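Local structure of alpha,alpha-trehalose-phosphate synthase (UDP-forming) (Burkholderia xenovorans, 5V0T) at residues N17-I22 against G45-W50; A73-M78 against N119-Q124; Q125-L130 against A153-R158; D133-V138 against N460-L465. The protein is a glycosyltransferase of family 20 with the GT-B fold, modelled with 6-O-phosphono-alpha-D-glucopyranose and uridine-5'-diphosphate bound. One frame throughout, in Å; residues are numbered along the deposited sequence.

Interaction 1. Residues N17-I22 against G45-W50; sequences NRVAPI and GMWFGW. With G6P (6-O-phosphono-alpha-D-glucopyranose), chain J.
Asn17 O accepts a hydrogen bond from Trp50 N, 2.9 Å long and bent to 137° at the hydrogen. A water accepts from Val19 N and donates to Trp50 O, so a second polar link joins the two backbones beside the direct bond.

Apolar contacts gather on Trp47. Val19 CG1 stands over its five-membered ring, 3.8 Å from the centroid and 8° off the normal, a CH-pi contact. The backbone N of Ala20 rests on the same face, nearer the rim, while Ala20 CB approaches Trp47 CZ3 to 3.4 Å. The second branch of Val19, anti to the carbonyl carbon, points instead to the backbone, with CG2 3.6 Å from Gly49 CA, where no side chain stands in its way. Ser16 OG is hydrogen-bonded to Trp47 NE1, which would limit rotation of the indole.

Flat polar groups line up beside Trp50. The Asn17 amide lies alongside it, planes 21° apart and ND2 3.4 Å from Trp50 CE3; Tyr85 OH bonds its OD1. Trp50 CZ3 sits over one face of the Arg18 guanidinium.

The edge of that guanidinium serves the ligand: Arg18 NE reaches G6P O3P and Arg18 NH2 reaches G6P O1P, both hydrogen bonds of 2.9 Å, with the phosphorus in the guanidinium plane. Bends at chi2 and chi3 curl the side chain into this two-pronged grip. Tyr86, Asp140 and Arg315 also hydrogen-bond G6P. The loop after strand 12-16 of the N-terminal Rossmann-like domain thus supplies Arg18 to the phosphate in the G6P pocket.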
loop_
_atom_site.group_PDB
_atom_site.type_symbol
_atom_site.label_atom_id
_atom_site.label_comp_id
_atom_site.label_asym_id
_atom_site.label_seq_id
_atom_site.Cartn_x
_atom_site.Cartn_y
_atom_site.Cartn_z
ATOM N N ASN A 17 -3.212 11.724 4.915
ATOM C CA ASN A 17 -3.648 11.521 6.289
ATOM C C ASN A 17 -2.476 11.067 7.150
ATOM O O ASN A 17 -2.081 11.750 8.102
ATOM C CB ASN A 17 -4.778 10.491 6.356
ATOM C CG ASN A 17 -5.368 10.400 7.750
ATOM O OD1 ASN A 17 -5.907 11.377 8.267
ATOM N ND2 ASN A 17 -5.236 9.237 8.379
ATOM N N ARG A 18 -1.912 9.908 6.821
ATOM C CA ARG A 18 -0.781 9.361 7.558
ATOM C C ARG A 18 0.498 10.078 7.148
ATOM O O ARG A 18 0.783 10.222 5.955
ATOM C CB ARG A 18 -0.653 7.856 7.295
ATOM C CG ARG A 18 0.528 7.202 8.049
ATOM C CD ARG A 18 0.299 7.257 9.553
ATOM N NE ARG A 18 -0.704 6.288 9.998
ATOM C CZ ARG A 18 -1.222 6.261 11.223
ATOM N NH1 ARG A 18 -0.860 7.182 12.115
ATOM N NH2 ARG A 18 -2.105 5.326 11.562
ATOM N N VAL A 19 1.260 10.536 8.136
ATOM C CA VAL A 19 2.524 11.223 7.910
ATOM C C VAL A 19 3.630 10.379 8.532
ATOM O O VAL A 19 3.434 9.776 9.591
ATOM C CB VAL A 19 2.495 12.652 8.499
ATOM C CG1 VAL A 19 3.795 13.372 8.235
ATOM C CG2 VAL A 19 1.324 13.449 7.896
ATOM N N ALA A 20 4.789 10.335 7.874
ATOM C CA ALA A 20 5.889 9.499 8.348
ATOM C C ALA A 20 6.278 9.883 9.774
ATOM O O ALA A 20 6.162 11.050 10.158
ATOM C CB ALA A 20 7.101 9.624 7.428
ATOM N N PRO A 21 6.745 8.924 10.581
ATOM C CA PRO A 21 6.986 9.212 12.004
ATOM C C PRO A 21 8.173 10.149 12.187
ATOM O O PRO A 21 9.242 9.946 11.605
ATOM C CB PRO A 21 7.256 7.827 12.606
ATOM C CG PRO A 21 7.802 7.033 11.466
ATOM C CD PRO A 21 7.119 7.542 10.228
ATOM N N ILE A 22 7.973 11.182 13.001
ATOM C CA ILE A 22 8.986 12.213 13.206
ATOM C C ILE A 22 9.293 12.383 14.688
ATOM O O ILE A 22 9.994 11.564 15.283
ATOM C CB ILE A 22 8.546 13.550 12.583
ATOM N N GLY A 45 10.468 19.976 0.627
ATOM C CA GLY A 45 9.117 20.492 0.529
ATOM C C GLY A 45 8.417 20.426 1.865
ATOM O O GLY A 45 9.050 20.421 2.920
ATOM N N MET A 46 7.093 20.393 1.809
ATOM C CA MET A 46 6.258 20.342 2.997
ATOM C C MET A 46 5.426 19.074 2.970
ATOM O O MET A 46 4.930 18.666 1.912
ATOM C CB MET A 46 5.327 21.558 3.091
ATOM C CG MET A 46 4.290 21.461 4.196
ATOM S SD MET A 46 3.316 22.982 4.360
ATOM C CE MET A 46 4.524 24.058 5.123
ATOM N N TRP A 47 5.290 18.448 4.136
ATOM C CA TRP A 47 4.408 17.303 4.323
ATOM C C TRP A 47 3.376 17.698 5.376
ATOM O O TRP A 47 3.712 17.865 6.551
ATOM C CB TRP A 47 5.197 16.055 4.731
ATOM C CG TRP A 47 4.404 14.772 4.587
ATOM C CD1 TRP A 47 3.052 14.651 4.420
ATOM C CD2 TRP A 47 4.926 13.439 4.595
ATOM N NE1 TRP A 47 2.704 13.320 4.336
ATOM C CE2 TRP A 47 3.838 12.559 4.444
ATOM C CE3 TRP A 47 6.209 12.907 4.742
ATOM C CZ2 TRP A 47 3.993 11.171 4.409
ATOM C CZ3 TRP A 47 6.367 11.529 4.705
ATOM C CH2 TRP A 47 5.263 10.678 4.543
ATOM N N PHE A 48 2.133 17.870 4.939
ATOM C CA PHE A 48 1.018 18.259 5.790
ATOM C C PHE A 48 0.092 17.069 6.003
ATOM O O PHE A 48 -0.260 16.374 5.041
ATOM C CB PHE A 48 0.241 19.415 5.145
ATOM C CG PHE A 48 -1.056 19.746 5.829
ATOM C CD1 PHE A 48 -1.085 20.673 6.859
ATOM C CD2 PHE A 48 -2.250 19.165 5.414
ATOM C CE1 PHE A 48 -2.284 21.005 7.480
ATOM C CE2 PHE A 48 -3.448 19.481 6.032
ATOM C CZ PHE A 48 -3.468 20.405 7.068
ATOM N N GLY A 49 -0.336 16.857 7.246
ATOM C CA GLY A 49 -1.333 15.828 7.488
ATOM C C GLY A 49 -1.587 15.601 8.967
ATOM O O GLY A 49 -1.291 16.451 9.808
ATOM N N TRP A 50 -2.171 14.447 9.258
ATOM C CA TRP A 50 -2.514 14.073 10.622
ATOM C C TRP A 50 -1.262 13.692 11.409
ATOM O O TRP A 50 -0.379 12.996 10.903
ATOM C CB TRP A 50 -3.516 12.913 10.581
ATOM C CG TRP A 50 -3.972 12.349 11.890
ATOM C CD1 TRP A 50 -4.315 13.033 13.025
ATOM C CD2 TRP A 50 -4.160 10.963 12.183
ATOM N NE1 TRP A 50 -4.702 12.148 14.012
ATOM C CE2 TRP A 50 -4.621 10.873 13.517
ATOM C CE3 TRP A 50 -3.983 9.783 11.445
ATOM C CZ2 TRP A 50 -4.913 9.649 14.130
ATOM C CZ3 TRP A 50 -4.279 8.560 12.058
ATOM C CH2 TRP A 50 -4.724 8.507 13.392
HETATM C C1 G6P J . -2.157 1.871 3.109
HETATM C C2 G6P J . -2.890 3.145 2.722
HETATM C C3 G6P J . -2.241 4.359 3.392
HETATM C C4 G6P J . -2.187 4.126 4.905
HETATM C C5 G6P J . -1.462 2.811 5.195
HETATM C C6 G6P J . -1.354 2.581 6.703
HETATM O O1 G6P J . -0.824 1.995 2.627
HETATM O O2 G6P J . -2.892 3.279 1.289
HETATM O O3 G6P J . -3.058 5.507 3.106
HETATM O O4 G6P J . -1.468 5.203 5.540
HETATM O O5 G6P J . -2.137 1.726 4.538
HETATM O O6 G6P J . -2.660 2.624 7.302
HETATM P P G6P J . -2.959 3.679 8.482
HETATM O O1P G6P J . -2.220 3.174 9.695
HETATM O O2P G6P J . -4.457 3.678 8.601
HETATM O O3P G6P J . -2.397 4.991 7.981
HETATM O O HOH W 1 0.461 10.294 11.017
#

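Interaction 2. Residues A73-M78 against N119-Q124; sequences ATIALM and NAWLAQ
Ile75 and Trp121 approach from opposite directions between strand 73-78 and helix 119-124, and the remaining contacts fit around this pair. The isoleucine extends toward the helix with CG1 anti to the backbone N (chi1 -167°), which carries CD1 to within 3.6 Å of Trp121 CH2. The other branch of Ile75 is used as well: CG2 faces Leu122 CD2 at 3.9 Å. One strand residue thus presents two bumps, one to the far end of the indole and one to the leucine on the next position of the helix.

The indole is itself a knob. It projects from the helix by its six-membered end, which enters a hollow bounded by Ile75 CD1, the carbonyl of Ala76 and Leu77 CD2. Leu77 closes the hollow more loosely, its CD2 4.1 Å from Trp121 CZ3 and its side chain running at a slant to that of Trp121. At the floor Ala76 O lies near the plane of the indole, 3.5 Å from Trp121 CH2. This buried oxygen has no hydrogen-bonding partner in the model, and the ring edge may offset that slightly. No hydrogen bond crosses the contact, so shape carries it.

Tyr85 of helix 79-98 touches Leu77 and Leu122, and Phe146 also reaches Leu122, continuing the apolar layer. The axes of the two segments come within 10.9 Å and run at 145°, closer to antiparallel than to parallel. A helix laid in this way on a mainly parallel sheet belongs to the Rossmann-like fold: helix 109-126 lies on the crossover that carries the chain from strand 70-78 past its neighbours to strand 135-139.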
loop_
_atom_site.group_PDB
_atom_site.type_symbol
_atom_site.label_atom_id
_atom_site.label_comp_id
_atom_site.label_asym_id
_atom_site.label_seq_id
_atom_site.Cartn_x
_atom_site.Cartn_y
_atom_site.Cartn_z
ATOM N N ALA A 73 4.074 19.582 8.812
ATOM C CA ALA A 73 2.999 20.414 9.349
ATOM C C ALA A 73 1.875 19.456 9.713
ATOM O O ALA A 73 1.152 18.975 8.834
ATOM C CB ALA A 73 2.555 21.479 8.341
ATOM N N THR A 74 1.750 19.138 10.998
ATOM C CA THR A 74 0.840 18.084 11.416
ATOM C C THR A 74 -0.099 18.595 12.498
ATOM O O THR A 74 0.194 19.563 13.210
ATOM C CB THR A 74 1.599 16.847 11.910
ATOM O OG1 THR A 74 2.452 17.212 12.991
ATOM C CG2 THR A 74 2.444 16.252 10.776
ATOM N N ILE A 75 -1.240 17.918 12.615
ATOM C CA ILE A 75 -2.296 18.335 13.527
ATOM C C ILE A 75 -3.041 17.099 14.017
ATOM O O ILE A 75 -3.206 16.121 13.282
ATOM C CB ILE A 75 -3.237 19.356 12.844
ATOM C CG1 ILE A 75 -4.139 20.048 13.875
ATOM C CG2 ILE A 75 -4.044 18.696 11.717
ATOM C CD1 ILE A 75 -4.788 21.348 13.366
ATOM N N ALA A 76 -3.478 17.144 15.274
ATOM C CA ALA A 76 -4.285 16.071 15.825
ATOM C C ALA A 76 -5.714 16.124 15.275
ATOM O O ALA A 76 -6.159 17.113 14.678
ATOM C CB ALA A 76 -4.303 16.151 17.354
ATOM N N LEU A 77 -6.439 15.038 15.497
ATOM C CA LEU A 77 -7.858 14.955 15.184
ATOM C C LEU A 77 -8.650 14.926 16.484
ATOM O O LEU A 77 -8.231 14.289 17.455
ATOM C CB LEU A 77 -8.171 13.700 14.355
ATOM C CG LEU A 77 -7.727 13.712 12.890
ATOM C CD1 LEU A 77 -7.918 12.349 12.252
ATOM C CD2 LEU A 77 -8.516 14.774 12.129
ATOM N N MET A 78 -9.775 15.636 16.516
ATOM C CA MET A 78 -10.717 15.437 17.608
ATOM C C MET A 78 -11.272 14.016 17.538
ATOM O O MET A 78 -11.371 13.425 16.458
ATOM C CB MET A 78 -11.863 16.451 17.531
ATOM C CG MET A 78 -11.452 17.914 17.635
ATOM S SD MET A 78 -10.605 18.266 19.184
ATOM C CE MET A 78 -11.893 17.909 20.382
ATOM N N ASN A 119 -12.354 17.018 5.871
ATOM C CA ASN A 119 -11.606 17.472 4.699
ATOM C C ASN A 119 -11.603 18.991 4.595
ATOM O O ASN A 119 -10.565 19.606 4.314
ATOM C CB ASN A 119 -12.193 16.857 3.427
ATOM C CG ASN A 119 -11.461 15.612 3.005
ATOM O OD1 ASN A 119 -10.559 15.673 2.169
ATOM N ND2 ASN A 119 -11.833 14.470 3.584
ATOM N N ALA A 120 -12.752 19.623 4.820
ATOM C CA ALA A 120 -12.797 21.077 4.736
ATOM C C ALA A 120 -11.992 21.720 5.865
ATOM O O ALA A 120 -11.311 22.732 5.655
ATOM C CB ALA A 120 -14.254 21.549 4.751
ATOM N N TRP A 121 -12.064 21.149 7.072
ATOM C CA TRP A 121 -11.316 21.689 8.209
ATOM C C TRP A 121 -9.808 21.564 7.994
ATOM O O TRP A 121 -9.045 22.499 8.285
ATOM C CB TRP A 121 -11.740 20.965 9.491
ATOM C CG TRP A 121 -10.940 21.341 10.704
ATOM C CD1 TRP A 121 -11.052 22.484 11.435
ATOM C CD2 TRP A 121 -9.917 20.559 11.336
ATOM N NE1 TRP A 121 -10.157 22.471 12.482
ATOM C CE2 TRP A 121 -9.445 21.301 12.443
ATOM C CE3 TRP A 121 -9.352 19.304 11.072
ATOM C CZ2 TRP A 121 -8.431 20.831 13.284
ATOM C CZ3 TRP A 121 -8.350 18.835 11.905
ATOM C CH2 TRP A 121 -7.901 19.598 13.002
ATOM N N LEU A 122 -9.365 20.417 7.481
ATOM C CA LEU A 122 -7.952 20.222 7.175
ATOM C C LEU A 122 -7.494 21.171 6.079
ATOM O O LEU A 122 -6.407 21.751 6.164
ATOM C CB LEU A 122 -7.699 18.770 6.761
ATOM C CG LEU A 122 -7.643 17.681 7.834
ATOM C CD1 LEU A 122 -7.550 16.301 7.180
ATOM C CD2 LEU A 122 -6.458 17.892 8.775
ATOM N N ALA A 123 -8.313 21.352 5.040
ATOM C CA ALA A 123 -7.952 22.319 4.012
ATOM C C ALA A 123 -7.803 23.720 4.603
ATOM O O ALA A 123 -6.876 24.453 4.243
ATOM C CB ALA A 123 -8.993 22.299 2.892
ATOM N N GLN A 124 -8.688 24.096 5.537
ATOM C CA GLN A 124 -8.583 25.401 6.196
ATOM C C GLN A 124 -7.277 25.536 6.973
ATOM O O GLN A 124 -6.707 26.632 7.064
ATOM C CB GLN A 124 -9.761 25.632 7.146
ATOM C CG GLN A 124 -11.023 26.193 6.507
ATOM C CD GLN A 124 -10.754 27.329 5.528
ATOM O OE1 GLN A 124 -9.973 28.244 5.799
ATOM N NE2 GLN A 124 -11.403 27.267 4.377
#

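Interaction 3. Residues Q125-L130 against A153-R158; sequences QLVPLL and AGVKNR
The Asn157 amide is the flat group that comes up to the opposite segment, and it does so loosely, with OD1 4.3 Å from Leu130 CD1. Its ND2 is hydrogen-bonded to Arg131 O and to Asp134 O, both following residues 125-130 in the chain, which pins the amide beside the leucine methyl. The rest of the contact is aliphatic and centres on Val155. CG2 of this valine is shared between Val127 CG2 at 3.8 Å and Leu130 CD1 at 3.9 Å. The side chains of Val127 and Val155 pass alongside one another, pointing opposite ways, whereas Leu130 crosses Val155 at roughly a right angle and also nears CG1.

Val155 owes its place to a Schellman motif that ends helix 146-152: Gly154, with positive phi, is the C-prime residue, and Val155 N bonds back to Leu150 O. In the other segment helix 109-126 gives way to a 3-10 turn in which Leu130 N bonds Val127 O at 3.0 Å. That turn puts Val127 and Leu130 side by side toward Val155. Val127 CG2, placed anti to the carbonyl carbon, also touches Ala153 CB at 4.0 Å. Ile136 of strand 135-139 packs against Leu130, Val155 and Asn157.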
loop_
_atom_site.group_PDB
_atom_site.type_symbol
_atom_site.label_atom_id
_atom_site.label_comp_id
_atom_site.label_asym_id
_atom_site.label_seq_id
_atom_site.Cartn_x
_atom_site.Cartn_y
_atom_site.Cartn_z
ATOM N N GLN A 125 -6.811 24.450 7.579
ATOM C CA GLN A 125 -5.542 24.505 8.289
ATOM C C GLN A 125 -4.378 24.692 7.322
ATOM O O GLN A 125 -3.388 25.351 7.663
ATOM C CB GLN A 125 -5.353 23.232 9.120
ATOM C CG GLN A 125 -6.429 22.990 10.155
ATOM C CD GLN A 125 -6.605 24.158 11.099
ATOM O OE1 GLN A 125 -7.719 24.626 11.309
ATOM N NE2 GLN A 125 -5.508 24.636 11.675
ATOM N N LEU A 126 -4.483 24.133 6.116
ATOM C CA LEU A 126 -3.397 24.236 5.149
ATOM C C LEU A 126 -3.313 25.629 4.525
ATOM O O LEU A 126 -2.207 26.141 4.302
ATOM C CB LEU A 126 -3.561 23.160 4.071
ATOM C CG LEU A 126 -2.540 23.173 2.932
ATOM C CD1 LEU A 126 -1.139 22.910 3.488
ATOM C CD2 LEU A 126 -2.913 22.178 1.802
ATOM N N VAL A 127 -4.465 26.264 4.255
ATOM C CA VAL A 127 -4.471 27.515 3.484
ATOM C C VAL A 127 -3.460 28.541 3.995
ATOM O O VAL A 127 -2.700 29.077 3.176
ATOM C CB VAL A 127 -5.897 28.079 3.396
ATOM C CG1 VAL A 127 -5.870 29.545 2.915
ATOM C CG2 VAL A 127 -6.746 27.211 2.453
ATOM N N PRO A 128 -3.390 28.858 5.295
ATOM C CA PRO A 128 -2.447 29.903 5.737
ATOM C C PRO A 128 -0.991 29.572 5.465
ATOM O O PRO A 128 -0.161 30.477 5.474
ATOM C CB PRO A 128 -2.713 30.012 7.244
ATOM C CG PRO A 128 -4.054 29.435 7.445
ATOM C CD PRO A 128 -4.188 28.348 6.423
ATOM N N LEU A 129 -0.653 28.312 5.222
ATOM C CA LEU A 129 0.734 27.936 4.991
ATOM C C LEU A 129 1.127 27.989 3.523
ATOM O O LEU A 129 2.312 27.849 3.209
ATOM C CB LEU A 129 0.982 26.528 5.530
ATOM C CG LEU A 129 0.636 26.344 7.002
ATOM C CD1 LEU A 129 0.563 24.866 7.335
ATOM C CD2 LEU A 129 1.693 27.050 7.853
ATOM N N LEU A 130 0.168 28.200 2.630
ATOM C CA LEU A 130 0.418 28.112 1.203
ATOM C C LEU A 130 1.085 29.376 0.673
ATOM O O LEU A 130 0.973 30.463 1.246
ATOM C CB LEU A 130 -0.891 27.863 0.451
ATOM C CG LEU A 130 -1.531 26.509 0.733
ATOM C CD1 LEU A 130 -2.824 26.374 -0.074
ATOM C CD2 LEU A 130 -0.560 25.386 0.410
ATOM N N ALA A 153 -12.101 27.476 -0.814
ATOM C CA ALA A 153 -11.387 28.395 0.069
ATOM C C ALA A 153 -10.523 29.409 -0.681
ATOM O O ALA A 153 -9.742 30.132 -0.049
ATOM C CB ALA A 153 -10.522 27.609 1.057
ATOM N N GLY A 154 -10.649 29.497 -2.002
ATOM C CA GLY A 154 -9.925 30.501 -2.752
ATOM C C GLY A 154 -8.593 30.048 -3.309
ATOM O O GLY A 154 -7.907 30.847 -3.956
ATOM N N VAL A 155 -8.213 28.793 -3.098
ATOM C CA VAL A 155 -6.893 28.329 -3.511
ATOM C C VAL A 155 -6.850 28.190 -5.026
ATOM O O VAL A 155 -7.730 27.568 -5.635
ATOM C CB VAL A 155 -6.556 27.003 -2.812
ATOM C CG1 VAL A 155 -5.261 26.374 -3.380
ATOM C CG2 VAL A 155 -6.449 27.234 -1.318
ATOM N N LYS A 156 -5.806 28.748 -5.636
ATOM C CA LYS A 156 -5.624 28.722 -7.079
ATOM C C LYS A 156 -4.446 27.867 -7.519
ATOM O O LYS A 156 -4.249 27.701 -8.727
ATOM C CB LYS A 156 -5.424 30.140 -7.624
ATOM C CG LYS A 156 -6.555 31.127 -7.338
ATOM C CD LYS A 156 -7.868 30.642 -7.904
ATOM C CE LYS A 156 -8.989 31.640 -7.634
ATOM N NZ LYS A 156 -10.321 31.064 -7.980
ATOM N N ASN A 157 -3.654 27.336 -6.586
ATOM C CA ASN A 157 -2.489 26.525 -6.936
ATOM C C ASN A 157 -2.901 25.293 -7.742
ATOM O O ASN A 157 -4.044 24.833 -7.681
ATOM C CB ASN A 157 -1.756 26.056 -5.676
ATOM C CG ASN A 157 -1.415 27.189 -4.731
ATOM O OD1 ASN A 157 -2.297 27.753 -4.083
ATOM N ND2 ASN A 157 -0.123 27.507 -4.617
ATOM N N ARG A 158 -1.946 24.738 -8.488
ATOM C CA ARG A 158 -2.140 23.417 -9.082
ATOM C C ARG A 158 -2.350 22.384 -7.977
ATOM O O ARG A 158 -1.686 22.429 -6.940
ATOM C CB ARG A 158 -0.928 23.024 -9.935
ATOM C CG ARG A 158 -0.684 23.874 -11.176
ATOM C CD ARG A 158 -1.866 23.824 -12.138
ATOM N NE ARG A 158 -1.507 23.303 -13.460
ATOM C CZ ARG A 158 -1.096 24.051 -14.481
ATOM N NH1 ARG A 158 -0.981 25.365 -14.346
ATOM N NH2 ARG A 158 -0.798 23.484 -15.644
#

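Interaction 4. Residues D133-V138 against N460-L465; sequences DDVIWV and NFMRDL
Strand 135-138 and helix 460-465 cross at 126° with their axes 10.4 Å apart at closest approach, the CA atoms of Val135 and Leu465, and of Trp137 and Met462, lying nearest each other. Trp137 and Phe461 form an offset stack: the five-membered ring of the tryptophan and the phenyl ring are 3.9 Å apart between centroids, with planes only 7° from parallel. Phe461 CD1 lies over the middle of the indole, and Trp137 NE1 over the phenyl face toward its rim, 3.2 Å from Phe461 CE1. Both rings reach out with CG anti to the backbone N, the phenylalanine at chi1 -173°, which brings them face to face across the gap.

Met462, bent at chi2 and chi3, packs beside the stack. Its SD makes an oblique Met-aromatic contact with Trp137, 3.9 Å from CE3, while its CE meets Val135 CG1 at 3.7 Å. The same valine methyl presses on Leu465 CD2 at 3.5 Å, tighter than usual for two carbons. Leu465 CD2 also approaches Ile136 O. No hydrogen bond joins the two segments.

Tyr237 packs edge-to-face on Phe461, and Trp457, one turn earlier in the helix, meets the Trp137 ring at an angle. Strand 135-139 lies between strands 12-16 and 159-162, so the C-terminal helix 454-466 rests across the N-terminal sheet, touching Leu12 through Met462 and Leu191 of strand 191-194 through Phe461 and Leu465.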
loop_
_atom_site.group_PDB
_atom_site.type_symbol
_atom_site.label_atom_id
_atom_site.label_comp_id
_atom_site.label_asym_id
_atom_site.label_seq_id
_atom_site.Cartn_x
_atom_site.Cartn_y
_atom_site.Cartn_z
ATOM N N ASP A 133 3.030 30.053 -5.591
ATOM C CA ASP A 133 3.590 29.103 -6.543
ATOM C C ASP A 133 3.758 27.699 -5.972
ATOM O O ASP A 133 4.358 26.850 -6.637
ATOM C CB ASP A 133 4.933 29.606 -7.078
ATOM C CG ASP A 133 5.825 30.144 -5.990
ATOM O OD1 ASP A 133 5.443 30.036 -4.799
ATOM O OD2 ASP A 133 6.898 30.689 -6.325
ATOM N N ASP A 134 3.238 27.426 -4.776
ATOM C CA ASP A 134 3.239 26.052 -4.279
ATOM C C ASP A 134 2.496 25.135 -5.245
ATOM O O ASP A 134 1.526 25.536 -5.897
ATOM C CB ASP A 134 2.566 25.960 -2.902
ATOM C CG ASP A 134 3.409 26.521 -1.772
ATOM O OD1 ASP A 134 4.650 26.673 -1.908
ATOM O OD2 ASP A 134 2.797 26.804 -0.720
ATOM N N VAL A 135 2.953 23.886 -5.325
ATOM C CA VAL A 135 2.265 22.825 -6.056
ATOM C C VAL A 135 1.789 21.802 -5.029
ATOM O O VAL A 135 2.590 21.293 -4.234
ATOM C CB VAL A 135 3.173 22.165 -7.107
ATOM C CG1 VAL A 135 2.431 21.033 -7.791
ATOM C CG2 VAL A 135 3.628 23.179 -8.132
ATOM N N ILE A 136 0.489 21.519 -5.030
ATOM C CA ILE A 136 -0.151 20.717 -3.989
ATOM C C ILE A 136 -0.435 19.323 -4.528
ATOM O O ILE A 136 -1.110 19.166 -5.557
ATOM C CB ILE A 136 -1.446 21.383 -3.489
ATOM C CG1 ILE A 136 -1.159 22.786 -2.952
ATOM C CG2 ILE A 136 -2.112 20.511 -2.427
ATOM C CD1 ILE A 136 -2.409 23.593 -2.657
ATOM N N TRP A 137 0.054 18.305 -3.818
ATOM C CA TRP A 137 -0.124 16.912 -4.221
ATOM C C TRP A 137 -0.768 16.153 -3.067
ATOM O O TRP A 137 -0.118 15.885 -2.049
ATOM C CB TRP A 137 1.214 16.286 -4.625
ATOM C CG TRP A 137 1.078 14.904 -5.249
ATOM C CD1 TRP A 137 -0.084 14.221 -5.499
ATOM C CD2 TRP A 137 2.143 14.062 -5.712
ATOM N NE1 TRP A 137 0.195 12.998 -6.065
ATOM C CE2 TRP A 137 1.553 12.874 -6.204
ATOM C CE3 TRP A 137 3.537 14.188 -5.741
ATOM C CZ2 TRP A 137 2.304 11.839 -6.742
ATOM C CZ3 TRP A 137 4.289 13.147 -6.263
ATOM C CH2 TRP A 137 3.670 11.987 -6.757
ATOM N N VAL A 138 -2.043 15.819 -3.226
ATOM C CA VAL A 138 -2.842 15.127 -2.214
ATOM C C VAL A 138 -2.765 13.627 -2.450
ATOM O O VAL A 138 -2.866 13.172 -3.598
ATOM C CB VAL A 138 -4.298 15.622 -2.268
ATOM C CG1 VAL A 138 -5.120 14.965 -1.212
ATOM C CG2 VAL A 138 -4.323 17.139 -2.130
ATOM N N ASN A 460 7.544 12.018 -12.923
ATOM C CA ASN A 460 6.524 11.866 -13.958
ATOM C C ASN A 460 5.227 12.549 -13.551
ATOM O O ASN A 460 4.605 13.246 -14.357
ATOM C CB ASN A 460 6.259 10.390 -14.247
ATOM C CG ASN A 460 7.359 9.741 -15.034
ATOM O OD1 ASN A 460 8.153 10.415 -15.684
ATOM N ND2 ASN A 460 7.406 8.420 -14.990
ATOM N N PHE A 461 4.790 12.334 -12.309
ATOM C CA PHE A 461 3.538 12.936 -11.860
ATOM C C PHE A 461 3.661 14.450 -11.822
ATOM O O PHE A 461 2.772 15.168 -12.294
ATOM C CB PHE A 461 3.146 12.391 -10.482
ATOM C CG PHE A 461 1.788 12.837 -10.021
ATOM C CD1 PHE A 461 1.634 14.024 -9.314
ATOM C CD2 PHE A 461 0.662 12.087 -10.326
ATOM C CE1 PHE A 461 0.377 14.450 -8.901
ATOM C CE2 PHE A 461 -0.609 12.495 -9.919
ATOM C CZ PHE A 461 -0.751 13.678 -9.200
ATOM N N MET A 462 4.774 14.948 -11.273
ATOM C CA MET A 462 4.976 16.389 -11.156
ATOM C C MET A 462 5.096 17.048 -12.527
ATOM O O MET A 462 4.615 18.170 -12.728
ATOM C CB MET A 462 6.219 16.671 -10.303
ATOM C CG MET A 462 6.043 16.281 -8.835
ATOM S SD MET A 462 4.667 17.179 -8.055
ATOM C CE MET A 462 5.422 18.783 -7.915
ATOM N N ARG A 463 5.736 16.368 -13.480
ATOM C CA ARG A 463 5.823 16.905 -14.835
ATOM C C ARG A 463 4.439 17.074 -15.444
ATOM O O ARG A 463 4.151 18.090 -16.085
ATOM C CB ARG A 463 6.674 15.986 -15.714
ATOM C CG ARG A 463 6.682 16.383 -17.190
ATOM C CD ARG A 463 7.442 15.384 -18.061
ATOM N NE ARG A 463 8.721 14.999 -17.466
ATOM C CZ ARG A 463 8.984 13.788 -16.978
ATOM N NH1 ARG A 463 8.060 12.835 -17.029
ATOM N NH2 ARG A 463 10.172 13.527 -16.444
ATOM N N ASP A 464 3.566 16.085 -15.252
ATOM C CA ASP A 464 2.219 16.174 -15.802
ATOM C C ASP A 464 1.379 17.198 -15.057
ATOM O O ASP A 464 0.540 17.870 -15.669
ATOM C CB ASP A 464 1.546 14.798 -15.759
ATOM C CG ASP A 464 2.090 13.855 -16.820
ATOM O OD1 ASP A 464 2.698 14.359 -17.781
ATOM O OD2 ASP A 464 1.890 12.624 -16.714
ATOM N N LEU A 465 1.586 17.329 -13.743
ATOM C CA LEU A 465 0.790 18.262 -12.950
ATOM C C LEU A 465 1.111 19.706 -13.311
ATOM O O LEU A 465 0.211 20.549 -13.390
ATOM C CB LEU A 465 1.023 18.007 -11.456
ATOM C CG LEU A 465 0.341 18.921 -10.427
ATOM C CD1 LEU A 465 -1.149 19.067 -10.718
ATOM C CD2 LEU A 465 0.547 18.359 -9.025
#

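In the fold
All four contacts lie in or against the N-terminal domain of the GT-B fold, on which the C-terminal helix 454-466 packs; interactions 1, 2 and 4 share its mixed sheet. Interaction 1 contributes Arg18 to the G6P pocket; the side chain of Arg18 is about 9 Å from the bound UDP. Interaction 2, its centre about 11 Å away, joins it through neighbouring strands 45-48 and 70-78, and the side chain of Leu77 is about 10 Å from G6P. Helix 109-126 leads from interaction 2 to interaction 3, with centres about 13 Å apart. Interaction 3 touches interaction 4 where Arg158 O lies 3.0 Å from Ile136 N, a probable hydrogen bond. Interactions 1 and 4 do not touch, their nearest atoms being about 6 Å apart.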